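PDB 1XEB: hypothetical protein PA0115 from Pseudomonas aeruginosa, which probably works as an acyl-CoA-dependent N-acetyltransferase of the GNAT superfamily, within the ElaA family, its natural acceptor substrate not being established. Local coordinates for residues Ser2-Leu13 with Leu45-Arg56. Residues are numbered along the deposited sequence; the frame is centred on the assembly and turned at random.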
loop_
_atom_site.group_PDB
_atom_site.type_symbol
_atom_site.label_atom_id
_atom_site.label_comp_id
_atom_site.label_asym_id
_atom_site.label_seq_id
_atom_site.Cartn_x
_atom_site.Cartn_y
_atom_site.Cartn_z
ATOM N N SER A 2 -9.859 12.659 -12.332
ATOM C CA SER A 2 -8.541 13.247 -12.740
ATOM C C SER A 2 -7.679 13.561 -11.517
ATOM O O SER A 2 -8.093 14.323 -10.644
ATOM C CB SER A 2 -8.747 14.542 -13.539
ATOM O OG SER A 2 -9.109 15.630 -12.693
ATOM N N LEU A 3 -6.473 12.994 -11.472
ATOM C CA LEU A 3 -5.564 13.191 -10.343
ATOM C C LEU A 3 -4.104 13.310 -10.774
ATOM O O LEU A 3 -3.743 12.964 -11.897
ATOM C CB LEU A 3 -5.663 12.003 -9.386
ATOM C CG LEU A 3 -7.029 11.554 -8.869
ATOM C CD1 LEU A 3 -6.924 10.148 -8.290
ATOM C CD2 LEU A 3 -7.524 12.537 -7.831
ATOM N N ASP A 4 -3.267 13.790 -9.861
ATOM C CA ASP A 4 -1.842 13.904 -10.119
ATOM C C ASP A 4 -1.135 12.821 -9.322
ATOM O O ASP A 4 -1.039 12.894 -8.091
ATOM C CB ASP A 4 -1.308 15.276 -9.709
ATOM C CG ASP A 4 -1.591 16.344 -10.748
ATOM O OD1 ASP A 4 -1.174 16.165 -11.918
ATOM O OD2 ASP A 4 -2.227 17.364 -10.395
ATOM N N TRP A 5 -0.646 11.811 -10.032
ATOM C CA TRP A 5 0.045 10.708 -9.398
ATOM C C TRP A 5 1.536 10.937 -9.224
ATOM O O TRP A 5 2.200 11.550 -10.062
ATOM C CB TRP A 5 -0.177 9.423 -10.186
ATOM C CG TRP A 5 -1.568 8.942 -10.097
ATOM C CD1 TRP A 5 -2.614 9.286 -10.905
ATOM C CD2 TRP A 5 -2.081 8.012 -9.145
ATOM N NE1 TRP A 5 -3.752 8.618 -10.517
ATOM C CE2 TRP A 5 -3.449 7.827 -9.437
ATOM C CE3 TRP A 5 -1.520 7.314 -8.073
ATOM C CZ2 TRP A 5 -4.261 6.968 -8.696
ATOM C CZ3 TRP A 5 -2.328 6.459 -7.334
ATOM C CH2 TRP A 5 -3.682 6.292 -7.650
ATOM N N THR A 6 2.060 10.423 -8.121
ATOM C CA THR A 6 3.478 10.555 -7.833
ATOM C C THR A 6 4.007 9.350 -7.052
ATOM O O THR A 6 3.345 8.831 -6.146
ATOM C CB THR A 6 3.761 11.863 -7.051
ATOM O OG1 THR A 6 5.076 11.803 -6.503
ATOM C CG2 THR A 6 2.760 12.064 -5.930
ATOM N N CYS A 7 5.188 8.879 -7.431
ATOM C CA CYS A 7 5.803 7.748 -6.744
ATOM C C CYS A 7 7.206 8.158 -6.363
ATOM O O CYS A 7 8.110 8.150 -7.193
ATOM C CB CYS A 7 5.869 6.513 -7.633
ATOM S SG CYS A 7 6.490 5.096 -6.704
ATOM N N LYS A 8 7.386 8.495 -5.096
ATOM C CA LYS A 8 8.671 8.959 -4.637
ATOM C C LYS A 8 9.397 8.052 -3.665
ATOM O O LYS A 8 8.792 7.291 -2.901
ATOM C CB LYS A 8 8.509 10.343 -3.991
ATOM C CG LYS A 8 7.903 11.402 -4.908
ATOM C CD LYS A 8 7.623 12.739 -4.183
ATOM C CE LYS A 8 8.897 13.456 -3.748
ATOM N NZ LYS A 8 8.628 14.816 -3.164
ATOM N N HIS A 9 10.715 8.160 -3.707
ATOM C CA HIS A 9 11.595 7.438 -2.810
ATOM C C HIS A 9 11.399 8.212 -1.504
ATOM O O HIS A 9 11.182 9.429 -1.531
ATOM C CB HIS A 9 13.035 7.571 -3.307
ATOM C CG HIS A 9 14.028 6.780 -2.526
ATOM N ND1 HIS A 9 14.391 7.105 -1.239
ATOM C CD2 HIS A 9 14.754 5.686 -2.858
ATOM C CE1 HIS A 9 15.301 6.247 -0.811
ATOM N NE2 HIS A 9 15.539 5.377 -1.775
ATOM N N HIS A 10 11.470 7.531 -0.368
ATOM C CA HIS A 10 11.271 8.213 0.900
ATOM C C HIS A 10 12.251 9.357 1.159
ATOM O O HIS A 10 11.904 10.327 1.827
ATOM C CB HIS A 10 11.346 7.213 2.052
ATOM C CG HIS A 10 12.730 6.741 2.354
ATOM N ND1 HIS A 10 13.577 7.418 3.201
ATOM C CD2 HIS A 10 13.415 5.654 1.925
ATOM C CE1 HIS A 10 14.725 6.770 3.284
ATOM N NE2 HIS A 10 14.653 5.697 2.518
ATOM N N ALA A 11 13.469 9.243 0.641
ATOM C CA ALA A 11 14.475 10.274 0.859
ATOM C C ALA A 11 14.133 11.587 0.169
ATOM O O ALA A 11 14.760 12.606 0.439
ATOM C CB ALA A 11 15.825 9.784 0.383
ATOM N N ASP A 12 13.135 11.550 -0.711
ATOM C CA ASP A 12 12.695 12.719 -1.458
ATOM C C ASP A 12 11.355 13.286 -0.987
ATOM O O ASP A 12 10.825 14.227 -1.582
ATOM C CB ASP A 12 12.619 12.378 -2.947
ATOM C CG ASP A 12 13.979 12.056 -3.530
ATOM O OD1 ASP A 12 14.917 12.841 -3.273
ATOM O OD2 ASP A 12 14.120 11.036 -4.239
ATOM N N LEU A 13 10.796 12.726 0.076
ATOM C CA LEU A 13 9.535 13.246 0.585
ATOM C C LEU A 13 9.725 14.657 1.163
ATOM O O LEU A 13 10.811 15.011 1.630
ATOM C CB LEU A 13 8.987 12.331 1.688
ATOM C CG LEU A 13 8.512 10.922 1.326
ATOM C CD1 LEU A 13 8.311 10.102 2.573
ATOM C CD2 LEU A 13 7.227 11.010 0.538
ATOM N N LEU A 45 10.818 5.361 6.376
ATOM C CA LEU A 45 12.020 6.090 5.944
ATOM C C LEU A 45 13.302 5.253 5.970
ATOM O O LEU A 45 14.315 5.686 6.512
ATOM C CB LEU A 45 12.225 7.336 6.818
ATOM C CG LEU A 45 10.982 8.127 7.217
ATOM C CD1 LEU A 45 11.406 9.273 8.147
ATOM C CD2 LEU A 45 10.261 8.657 5.972
ATOM N N VAL A 46 13.263 4.059 5.395
ATOM C CA VAL A 46 14.447 3.203 5.373
ATOM C C VAL A 46 14.633 2.571 4.008
ATOM O O VAL A 46 13.681 2.493 3.232
ATOM C CB VAL A 46 14.347 2.065 6.409
ATOM C CG1 VAL A 46 14.379 2.642 7.825
ATOM C CG2 VAL A 46 13.062 1.251 6.154
ATOM N N GLY A 47 15.859 2.110 3.742
ATOM C CA GLY A 47 16.193 1.479 2.476
ATOM C C GLY A 47 15.645 2.244 1.286
ATOM O O GLY A 47 15.925 3.438 1.119
ATOM N N ASP A 48 14.864 1.560 0.454
ATOM C CA ASP A 48 14.282 2.197 -0.711
ATOM C C ASP A 48 12.748 2.207 -0.676
ATOM O O ASP A 48 12.086 2.177 -1.718
ATOM C CB ASP A 48 14.780 1.526 -1.999
ATOM C CG ASP A 48 16.255 1.822 -2.291
ATOM O OD1 ASP A 48 16.663 3.009 -2.247
ATOM O OD2 ASP A 48 17.001 0.863 -2.578
ATOM N N THR A 49 12.172 2.257 0.513
ATOM C CA THR A 49 10.727 2.295 0.582
ATOM C C THR A 49 10.180 3.431 -0.294
ATOM O O THR A 49 10.619 4.589 -0.183
ATOM C CB THR A 49 10.248 2.535 1.997
ATOM O OG1 THR A 49 10.689 1.472 2.836
ATOM C CG2 THR A 49 8.747 2.607 2.027
ATOM N N HIS A 50 9.238 3.112 -1.177
ATOM C CA HIS A 50 8.651 4.160 -2.002
ATOM C C HIS A 50 7.246 4.491 -1.527
ATOM O O HIS A 50 6.643 3.730 -0.767
ATOM C CB HIS A 50 8.645 3.765 -3.485
ATOM C CG HIS A 50 9.940 4.047 -4.180
ATOM N ND1 HIS A 50 11.121 3.440 -3.822
ATOM C CD2 HIS A 50 10.248 4.904 -5.184
ATOM C CE1 HIS A 50 12.103 3.912 -4.572
ATOM N NE2 HIS A 50 11.600 4.802 -5.405
ATOM N N HIS A 51 6.740 5.641 -1.964
ATOM C CA HIS A 51 5.409 6.080 -1.585
ATOM C C HIS A 51 4.623 6.561 -2.811
ATOM O O HIS A 51 4.976 7.565 -3.446
ATOM C CB HIS A 51 5.523 7.191 -0.536
ATOM C CG HIS A 51 6.287 6.781 0.687
ATOM N ND1 HIS A 51 5.675 6.292 1.824
ATOM C CD2 HIS A 51 7.622 6.721 0.924
ATOM C CE1 HIS A 51 6.600 5.944 2.702
ATOM N NE2 HIS A 51 7.789 6.194 2.179
ATOM N N LEU A 52 3.563 5.826 -3.145
ATOM C CA LEU A 52 2.717 6.161 -4.275
ATOM C C LEU A 52 1.584 7.033 -3.764
ATOM O O LEU A 52 0.881 6.671 -2.825
ATOM C CB LEU A 52 2.153 4.895 -4.920
ATOM C CG LEU A 52 1.241 5.169 -6.114
ATOM C CD1 LEU A 52 2.079 5.685 -7.270
ATOM C CD2 LEU A 52 0.495 3.907 -6.506
HETATM N N MSE A 53 1.411 8.189 -4.382
HETATM C CA MSE A 53 0.386 9.124 -3.950
HETATM C C MSE A 53 -0.422 9.693 -5.117
HETATM O O MSE A 53 0.107 9.929 -6.199
HETATM C CB MSE A 53 1.034 10.283 -3.184
HETATM C CG MSE A 53 1.841 9.879 -1.963
HETATM SE SE MSE A 53 2.990 11.320 -1.278
HETATM C CE MSE A 53 1.681 12.271 -0.258
ATOM N N ALA A 54 -1.712 9.894 -4.878
ATOM C CA ALA A 54 -2.611 10.474 -5.863
ATOM C C ALA A 54 -3.209 11.701 -5.177
ATOM O O ALA A 54 -3.857 11.591 -4.130
ATOM C CB ALA A 54 -3.699 9.484 -6.249
ATOM N N TRP A 55 -2.959 12.869 -5.765
ATOM C CA TRP A 55 -3.441 14.143 -5.233
ATOM C C TRP A 55 -4.515 14.841 -6.079
ATOM O O TRP A 55 -4.597 14.641 -7.291
ATOM C CB TRP A 55 -2.270 15.102 -5.079
ATOM C CG TRP A 55 -1.300 14.736 -4.026
ATOM C CD1 TRP A 55 -0.337 13.777 -4.091
ATOM C CD2 TRP A 55 -1.148 15.378 -2.756
ATOM N NE1 TRP A 55 0.416 13.786 -2.940
ATOM C CE2 TRP A 55 -0.063 14.760 -2.104
ATOM C CE3 TRP A 55 -1.823 16.420 -2.108
ATOM C CZ2 TRP A 55 0.363 15.151 -0.833
ATOM C CZ3 TRP A 55 -1.398 16.807 -0.843
ATOM C CH2 TRP A 55 -0.319 16.177 -0.220
ATOM N N ARG A 56 -5.328 15.668 -5.423
ATOM C CA ARG A 56 -6.367 16.449 -6.091
ATOM C C ARG A 56 -6.697 17.663 -5.231
ATOM O O ARG A 56 -7.221 17.529 -4.118
ATOM C CB ARG A 56 -7.641 15.632 -6.308
ATOM C CG ARG A 56 -8.621 16.266 -7.312
ATOM C CD ARG A 56 -10.030 15.691 -7.186
ATOM N NE ARG A 56 -10.662 16.061 -5.914
ATOM C CZ ARG A 56 -11.772 15.506 -5.428
ATOM N NH1 ARG A 56 -12.267 15.912 -4.265
ATOM N NH2 ARG A 56 -12.387 14.541 -6.098
#
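H9 and H10 dock on the turn that leads into strand 50-56. The H9 ring has partners near its plane at both nitrogens: NE2 donates to the anti lone pair of D48 OD1 at 2.7 Å, while ND1 accepts a hydrogen bond from the backbone N-H of A11; bonds at both ring nitrogens fix its rotation, a pattern that fits a neutral imidazole protonated on NE2. Its edge meets the face of H50, whose ring carries H9 CA over its centre and gives ND1 to D48 O. H10, with CG between its backbone N and carbonyl carbon (chi1 74°), lays one face on the L45-V46 backbone and sends NE2 to G47 O, 2.9 Å away. G47, at positive phi, suits this type II' turn.

Beyond, strands 4-9 and 50-56 run antiparallel, with paired backbone bonds at D4-W55, T6-M53 and K8-H51. Packing is tight where small A54 lets the broad W5 ring lie over it, A54 CB 3.3 Å from the centroid of the six-membered ring of W5; L52 CD2 adds an apolar contact 3.9 Å from W5 CZ3. Toward S2 and R56 the contact loosens: exposed D4 and R56 suit the solvent side, where R56 offers mainly its aliphatic CB to L3 CD2.

Strand 4-9 thus extends the GNAT sheet beside strand 50-56, which pairs onward with strand 59-67; L3, W5 and H50 face helix 92-108, while H51, M53 and W55 meet helix 15-32.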